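Local coordinates for protein Alpha/beta hydrolase (Novosphingobium aromaticivorans, PDB 3BWX) that is probably a hydrolase of the alpha/beta hydrolase fold and binds calcium ions in the crystal, at residues Arg98-Gly103 and Ile122-Leu127; Arg29-Cys34 and Glu94-Phe99; Arg228-Leu233 and Pro253-Val258. The protein carries 1 engineered substitution. All coordinates share one frame; numbering follows the deposited sequence.

Interaction 1. Residues Arg98-Gly103 and Ile122-Leu127; sequences RFVAIG and IAAAVL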
# COMPACT_ATOMS: atom_id res chain seq x y z
N ARG A 98 5.64 -11.01 -15.24
CA ARG A 98 6.50 -9.83 -15.04
C ARG A 98 5.59 -8.65 -14.80
O ARG A 98 4.55 -8.54 -15.44
CB ARG A 98 7.27 -9.61 -16.30
CG ARG A 98 8.35 -8.64 -16.20
CD ARG A 98 9.19 -8.72 -17.46
NE ARG A 98 10.36 -7.88 -17.32
CZ ARG A 98 10.57 -6.71 -17.93
NH1 ARG A 98 9.69 -6.17 -18.78
NH2 ARG A 98 11.71 -6.08 -17.67
N PHE A 99 5.96 -7.78 -13.87
CA PHE A 99 5.07 -6.68 -13.45
C PHE A 99 5.85 -5.58 -12.80
O PHE A 99 6.97 -5.77 -12.33
CB PHE A 99 3.96 -7.17 -12.48
CG PHE A 99 4.48 -7.89 -11.24
CD1 PHE A 99 4.90 -9.20 -11.31
CD2 PHE A 99 4.58 -7.25 -10.01
CE1 PHE A 99 5.37 -9.88 -10.16
CE2 PHE A 99 5.06 -7.93 -8.88
CZ PHE A 99 5.46 -9.23 -8.98
N VAL A 100 5.25 -4.39 -12.81
CA VAL A 100 5.73 -3.27 -12.00
C VAL A 100 5.00 -3.35 -10.68
O VAL A 100 3.80 -3.71 -10.64
CB VAL A 100 5.45 -1.92 -12.72
CG1 VAL A 100 5.76 -0.74 -11.80
CG2 VAL A 100 6.21 -1.87 -14.08
N ALA A 101 5.73 -3.11 -9.60
CA ALA A 101 5.15 -3.16 -8.26
C ALA A 101 5.24 -1.78 -7.63
O ALA A 101 6.35 -1.19 -7.57
CB ALA A 101 5.89 -4.21 -7.40
N ILE A 102 4.13 -1.24 -7.14
CA ILE A 102 4.08 0.02 -6.37
C ILE A 102 3.55 -0.35 -4.99
O ILE A 102 2.40 -0.68 -4.90
CB ILE A 102 3.19 1.10 -7.03
CG1 ILE A 102 3.69 1.44 -8.43
CG2 ILE A 102 3.11 2.30 -6.08
CD1 ILE A 102 2.90 2.55 -9.16
N GLY A 103 4.37 -0.28 -3.93
CA GLY A 103 3.98 -0.78 -2.61
C GLY A 103 4.14 0.27 -1.53
O GLY A 103 5.23 0.87 -1.37
N ILE A 122 10.34 -8.56 -11.58
CA ILE A 122 9.99 -7.18 -11.30
C ILE A 122 10.54 -6.36 -12.45
O ILE A 122 11.76 -6.22 -12.62
CB ILE A 122 10.64 -6.68 -9.98
CG1 ILE A 122 10.12 -7.49 -8.78
CG2 ILE A 122 10.41 -5.16 -9.78
CD1 ILE A 122 8.62 -7.36 -8.48
N ALA A 123 9.66 -5.79 -13.26
CA ALA A 123 10.09 -4.89 -14.34
C ALA A 123 10.67 -3.59 -13.79
O ALA A 123 11.64 -3.08 -14.32
CB ALA A 123 8.91 -4.63 -15.30
N ALA A 124 10.03 -3.09 -12.75
CA ALA A 124 10.46 -1.91 -12.00
C ALA A 124 9.61 -1.85 -10.75
O ALA A 124 8.56 -2.54 -10.65
CB ALA A 124 10.30 -0.64 -12.87
N ALA A 125 10.00 -1.02 -9.78
CA ALA A 125 9.28 -0.95 -8.53
C ALA A 125 9.38 0.46 -7.91
O ALA A 125 10.31 1.23 -8.13
CB ALA A 125 9.73 -2.00 -7.54
N VAL A 126 8.39 0.72 -7.07
CA VAL A 126 8.30 1.90 -6.26
C VAL A 126 8.04 1.46 -4.84
O VAL A 126 7.08 0.73 -4.62
CB VAL A 126 7.13 2.80 -6.73
CG1 VAL A 126 7.01 4.06 -5.79
CG2 VAL A 126 7.27 3.21 -8.19
N LEU A 127 8.86 1.90 -3.90
CA LEU A 127 8.65 1.69 -2.46
C LEU A 127 8.20 3.02 -1.91
O LEU A 127 8.93 4.02 -1.98
CB LEU A 127 9.91 1.21 -1.73
CG LEU A 127 10.42 -0.21 -1.97
CD1 LEU A 127 11.76 -0.41 -1.23
CD2 LEU A 127 9.36 -1.26 -1.52
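Ile122 CD1 meets the ring of Phe99 at one end of this contact, and Ala123 lies against Arg98 beside it. The Phe99 side chain can be followed outward: CB leaves the sheet on the face that also carries Ala101 and Ile122, and CG is held between the backbone N and the carbonyl carbon (chi1 55°). From there the ring reaches out so that CE2 comes 3.6 Å from Ile122 CD1 and CZ lies almost as close. The two side chains cross at a slant, and the same methyl of Ile122 also reaches Ala101 CB. Arg98 stays extended from CG to NE, and its guanidinium places one face over Ala123, whose CB stands 3.7 Å from CZ, above the centre of the group.

Segments 99-103 and 124-127 are parallel strands, 2° apart in direction and 4.6 Å between axes, joined through helix 106-117 in a beta-alpha-beta crossover. Gly103 belongs to a GxSxG pattern consistent with the nucleophile elbow of alpha/beta hydrolases. Ala101 is tied through both its backbone N and its O: the N donates to Ala124 O, and the O accepts from Val126 N at 2.8 Å. Val126 O then takes Gly103 N with a nearly straight N-H. Ahead of these, Ala123 N bonds to Phe99 O at 2.8 Å from well above the carbonyl plane, 42° out of it, where the chain turns a corner at Ala123.

On the other face of the sheet, Ile102 and Val126 lie side by side and point the same way, Ile102 CG1 being 4.0 Å from Val126 CG2. Near the corner, Val100 turns its two methyls to different partners: CG1 packs on Ala124 O at 3.5 Å, whereas CG2 touches Ala123 CB.

Interaction 2. Residues Arg29-Cys34 and Glu94-Phe99; sequences RPPVLC and EGIERF. With EDO (1,2-ethanediol), chain M; EDO (1,2-ethanediol), chain L.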
# COMPACT_ATOMS: atom_id res chain seq x y z
N ARG A 29 2.97 -3.74 -22.45
CA ARG A 29 3.82 -3.34 -21.33
C ARG A 29 3.39 -4.24 -20.17
O ARG A 29 2.23 -4.61 -20.09
CB ARG A 29 3.55 -1.88 -20.93
CG ARG A 29 4.10 -0.85 -21.87
CD ARG A 29 3.64 0.52 -21.45
NE ARG A 29 4.41 1.53 -22.16
CZ ARG A 29 4.29 2.86 -21.97
NH1 ARG A 29 3.43 3.36 -21.09
NH2 ARG A 29 5.03 3.69 -22.68
N PRO A 30 4.29 -4.49 -19.22
CA PRO A 30 3.83 -5.26 -18.07
C PRO A 30 2.76 -4.50 -17.30
O PRO A 30 2.72 -3.26 -17.38
CB PRO A 30 5.07 -5.40 -17.18
CG PRO A 30 5.99 -4.29 -17.61
CD PRO A 30 5.66 -4.00 -19.08
N PRO A 31 1.96 -5.22 -16.51
CA PRO A 31 0.98 -4.50 -15.71
C PRO A 31 1.58 -3.88 -14.46
O PRO A 31 2.66 -4.28 -14.01
CB PRO A 31 -0.02 -5.60 -15.36
CG PRO A 31 0.82 -6.82 -15.25
CD PRO A 31 1.89 -6.68 -16.29
N VAL A 32 0.87 -2.92 -13.89
CA VAL A 32 1.28 -2.24 -12.66
C VAL A 32 0.44 -2.78 -11.49
O VAL A 32 -0.77 -2.66 -11.50
CB VAL A 32 1.12 -0.73 -12.76
CG1 VAL A 32 1.57 -0.07 -11.46
CG2 VAL A 32 1.95 -0.17 -13.93
N LEU A 33 1.09 -3.39 -10.50
CA LEU A 33 0.40 -3.95 -9.33
C LEU A 33 0.59 -3.01 -8.14
O LEU A 33 1.73 -2.70 -7.77
CB LEU A 33 0.99 -5.32 -8.99
CG LEU A 33 0.55 -6.14 -7.79
CD1 LEU A 33 -0.83 -6.69 -8.03
CD2 LEU A 33 1.50 -7.32 -7.52
N CYS A 34 -0.51 -2.49 -7.59
CA CYS A 34 -0.48 -1.50 -6.52
C CYS A 34 -0.87 -2.17 -5.23
O CYS A 34 -2.00 -2.66 -5.12
CB CYS A 34 -1.43 -0.37 -6.84
SG CYS A 34 -1.01 0.59 -8.31
N GLU A 94 -3.89 -15.09 -12.69
CA GLU A 94 -3.97 -14.12 -13.79
C GLU A 94 -2.91 -14.30 -14.86
O GLU A 94 -2.95 -13.58 -15.87
CB GLU A 94 -3.93 -12.71 -13.22
CG GLU A 94 -5.16 -12.32 -12.41
CD GLU A 94 -6.44 -12.34 -13.28
OE1 GLU A 94 -6.45 -11.66 -14.34
OE2 GLU A 94 -7.40 -13.01 -12.91
N GLY A 95 -1.98 -15.22 -14.64
CA GLY A 95 -0.96 -15.50 -15.63
C GLY A 95 0.08 -14.42 -15.79
O GLY A 95 0.64 -14.21 -16.87
N ILE A 96 0.33 -13.70 -14.73
CA ILE A 96 1.25 -12.56 -14.77
C ILE A 96 2.66 -13.04 -14.42
O ILE A 96 2.90 -13.47 -13.27
CB ILE A 96 0.83 -11.46 -13.77
CG1 ILE A 96 -0.56 -10.90 -14.14
CG2 ILE A 96 1.88 -10.32 -13.71
CD1 ILE A 96 -1.29 -10.16 -13.01
N GLU A 97 3.61 -12.88 -15.35
CA GLU A 97 4.97 -13.34 -15.08
C GLU A 97 5.90 -12.17 -14.70
O GLU A 97 6.89 -12.34 -13.97
CB GLU A 97 5.50 -14.14 -16.29
CG GLU A 97 4.98 -15.59 -16.44
CD GLU A 97 5.50 -16.27 -17.71
N ARG A 98 5.64 -11.01 -15.24
CA ARG A 98 6.50 -9.83 -15.04
C ARG A 98 5.59 -8.65 -14.80
O ARG A 98 4.55 -8.54 -15.44
CB ARG A 98 7.27 -9.61 -16.30
CG ARG A 98 8.35 -8.64 -16.20
CD ARG A 98 9.19 -8.72 -17.46
NE ARG A 98 10.36 -7.88 -17.32
CZ ARG A 98 10.57 -6.71 -17.93
NH1 ARG A 98 9.69 -6.17 -18.78
NH2 ARG A 98 11.71 -6.08 -17.67
N PHE A 99 5.96 -7.78 -13.87
CA PHE A 99 5.07 -6.68 -13.45
C PHE A 99 5.85 -5.58 -12.80
O PHE A 99 6.97 -5.77 -12.33
CB PHE A 99 3.96 -7.17 -12.48
CG PHE A 99 4.48 -7.89 -11.24
CD1 PHE A 99 4.90 -9.20 -11.31
CD2 PHE A 99 4.58 -7.25 -10.01
CE1 PHE A 99 5.37 -9.88 -10.16
CE2 PHE A 99 5.06 -7.93 -8.88
CZ PHE A 99 5.46 -9.23 -8.98
C1 EDO M . 5.53 -13.57 -11.60
O1 EDO M . 4.48 -14.51 -11.29
C2 EDO M . 6.85 -14.35 -11.68
O2 EDO M . 7.17 -14.73 -13.03
C1 EDO L . 10.02 -13.05 -15.83
O1 EDO L . 9.20 -13.85 -14.96
C2 EDO L . 11.49 -13.18 -15.42
O2 EDO L . 11.81 -14.47 -14.88
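Pro31 and Phe99 meet where strand 32-35 enters the central sheet of the alpha/beta hydrolase fold, beside the turn that leads from helix 80-94 to strand 99-104. That helix ends in a Schellman motif at Gly95, which has positive phi. No hydrogen bond joins the two segments here, so the evidence for the contact is the way the side chains are set against each other.

The Pro31 ring and Ile96 slide past one another in opposite directions, with Pro31 CG 4.0 Å from Ile96 CG2. With chi1 -62°, CG1 of Ile96 sits beside the backbone N and CG2 anti to it, which turns CG2 to the proline. Both prolines lean on one carbonyl oxygen: Arg98 O has Pro31 CD at 3.4 Å and Pro30 CB at 3.6 Å. Pro30 CB also packs on Phe99 CA, and Pro31 O approaches Phe99 CB at 3.5 Å.

The CB of Leu33 is directed toward the opposing segment, and the side chain crosses that of Phe99 obliquely; its CD2 methyl is 3.9 Å from Phe99 CE2. Leu90 and Leu91 of helix 80-94 pack on Leu33 and Phe99 respectively. Ethanediol, probably from the crystallisation liquor, is bound to carbonyls of the 94-99 loop. The chain M molecule places C1 at the ring edge of Phe99, in its plane, while its O1 donates to Ile96 O and its O2 to Glu97 O at 2.6 Å.

Interaction 3. Residues Arg228-Leu233 and Pro253-Val258; sequences RPLLVL and PGVELV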
# COMPACT_ATOMS: atom_id res chain seq x y z
N ARG A 228 16.78 -4.18 -9.56
CA ARG A 228 15.84 -3.86 -10.61
C ARG A 228 15.62 -2.35 -10.51
O ARG A 228 15.90 -1.78 -9.45
CB ARG A 228 14.53 -4.61 -10.37
CG ARG A 228 14.75 -6.14 -10.11
CD ARG A 228 15.40 -6.86 -11.29
NE ARG A 228 14.57 -6.58 -12.44
CZ ARG A 228 14.96 -6.07 -13.59
NH1 ARG A 228 16.25 -5.88 -13.85
NH2 ARG A 228 14.05 -5.76 -14.50
N PRO A 229 15.12 -1.71 -11.59
CA PRO A 229 14.84 -0.25 -11.52
C PRO A 229 13.93 0.10 -10.36
O PRO A 229 12.85 -0.52 -10.19
CB PRO A 229 14.18 0.05 -12.86
CG PRO A 229 14.67 -1.06 -13.77
CD PRO A 229 14.86 -2.27 -12.92
N LEU A 230 14.34 1.07 -9.55
CA LEU A 230 13.69 1.34 -8.28
C LEU A 230 13.64 2.81 -7.99
O LEU A 230 14.64 3.53 -8.08
CB LEU A 230 14.41 0.60 -7.13
CG LEU A 230 13.77 0.69 -5.74
CD1 LEU A 230 12.34 0.15 -5.59
CD2 LEU A 230 14.73 -0.02 -4.73
N LEU A 231 12.45 3.21 -7.56
CA LEU A 231 12.17 4.48 -6.93
C LEU A 231 11.75 4.25 -5.49
O LEU A 231 10.91 3.38 -5.21
CB LEU A 231 11.01 5.17 -7.65
CG LEU A 231 10.34 6.41 -6.96
CD1 LEU A 231 11.32 7.60 -6.84
CD2 LEU A 231 9.04 6.83 -7.72
N VAL A 232 12.33 5.07 -4.61
CA VAL A 232 11.95 5.15 -3.21
C VAL A 232 11.36 6.53 -2.95
O VAL A 232 12.05 7.54 -3.18
CB VAL A 232 13.12 4.88 -2.27
CG1 VAL A 232 12.64 4.91 -0.82
CG2 VAL A 232 13.76 3.56 -2.56
N LEU A 233 10.12 6.61 -2.52
CA LEU A 233 9.50 7.84 -2.07
C LEU A 233 9.56 7.89 -0.54
O LEU A 233 9.32 6.91 0.16
CB LEU A 233 8.02 7.93 -2.56
CG LEU A 233 7.81 8.03 -4.09
CD1 LEU A 233 6.39 7.71 -4.53
CD2 LEU A 233 8.25 9.40 -4.62
N PRO A 253 23.17 1.46 -6.75
CA PRO A 253 23.10 1.89 -8.14
C PRO A 253 21.71 1.83 -8.77
O PRO A 253 20.98 0.83 -8.65
CB PRO A 253 24.06 0.93 -8.88
CG PRO A 253 24.72 0.12 -7.84
CD PRO A 253 24.18 0.41 -6.51
N GLY A 254 21.34 2.91 -9.47
CA GLY A 254 20.04 3.00 -10.10
C GLY A 254 18.87 3.36 -9.21
O GLY A 254 17.78 3.58 -9.72
N VAL A 255 19.04 3.40 -7.90
CA VAL A 255 17.93 3.69 -7.03
C VAL A 255 17.77 5.21 -6.96
O VAL A 255 18.72 5.92 -6.67
CB VAL A 255 18.12 3.10 -5.61
CG1 VAL A 255 16.93 3.45 -4.70
CG2 VAL A 255 18.34 1.62 -5.68
N GLU A 256 16.58 5.68 -7.32
CA GLU A 256 16.27 7.10 -7.17
C GLU A 256 15.46 7.32 -5.89
O GLU A 256 14.50 6.54 -5.66
CB GLU A 256 15.50 7.62 -8.38
CG GLU A 256 15.07 9.06 -8.24
CD GLU A 256 14.74 9.73 -9.57
OE1 GLU A 256 15.67 10.06 -10.31
OE2 GLU A 256 13.55 9.94 -9.87
N LEU A 257 15.85 8.31 -5.08
CA LEU A 257 15.09 8.71 -3.89
C LEU A 257 14.45 10.06 -4.16
O LEU A 257 15.16 11.02 -4.59
CB LEU A 257 16.05 8.86 -2.70
CG LEU A 257 15.46 9.37 -1.39
CD1 LEU A 257 14.33 8.52 -0.80
CD2 LEU A 257 16.65 9.54 -0.37
N VAL A 258 13.16 10.16 -3.85
CA VAL A 258 12.41 11.43 -3.86
C VAL A 258 11.81 11.67 -2.50
O VAL A 258 11.07 10.83 -1.98
CB VAL A 258 11.35 11.43 -4.98
CG1 VAL A 258 10.45 12.68 -4.87
CG2 VAL A 258 12.03 11.26 -6.36
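A beta-alpha-beta unit, strand 230-235, helix 243-250 and strand 255-260, supplies this contact at one border of the central sheet. The short strand segments run parallel with a 21° twist, and their axes approach to 4.7 Å. Three regular backbone bonds establish the register: Glu256 N to Leu230 O, Val232 N to Glu256 O at 2.8 Å, and Val258 N to Val232 O. Their N-H angles, 166° to 171°, show little bending.

On one face, Leu230 and Val255 lie side by side, with Leu230 CD2 reaching Val255 CG2. Val232 spreads its branches between two partners: CG2 reaches back to Val255 CG1 at 3.8 Å, and CG1 meets Leu257 CD1. That leucine methyl also comes within 3.4 Å of Val232 O. Helix 243-250 packs on this face through Met249 and Ala246.

The reverse face carries Leu231, Leu233, Glu256 and Val258. Leu233 CD2 fits against Val258 CB at 3.7 Å, the two side chains pointing the same way, while Leu231 crosses Val258 to put CD1 3.8 Å from Val258 CG2. Leu231 CD1 also rests near Glu256 O at 3.6 Å. The Glu256 carboxylate turns to Arg280 of helix 272-282 in a salt bridge. Helices on both faces of a parallel sheet edge are typical of the three-layer alpha/beta hydrolase fold.

All three contacts lie on or beside one central sheet, which includes, in order across it, the neighbouring strands 32-35, 99-104, 122-128, 230-235 and 255-260. Interaction 2 lies about 9 Å from interaction 1, centre to centre, and shares Arg98 and Phe99 with it; Val100 bonds back to Pro31 and Leu33, joining strands 32-35 and 99-104. Interaction 3 is about 11 Å from interaction 1 on its other flank, where Leu127 N probably hydrogen-bonds Leu231 O and Arg228 NE the carbonyl of Ile122. Interactions 2 and 3, about 19 Å apart, flank interaction 1 in the sheet. Along the chain, interactions 1 and 2 precede interaction 3, so the sheet reaches its border strand 255-260 late in the sequence.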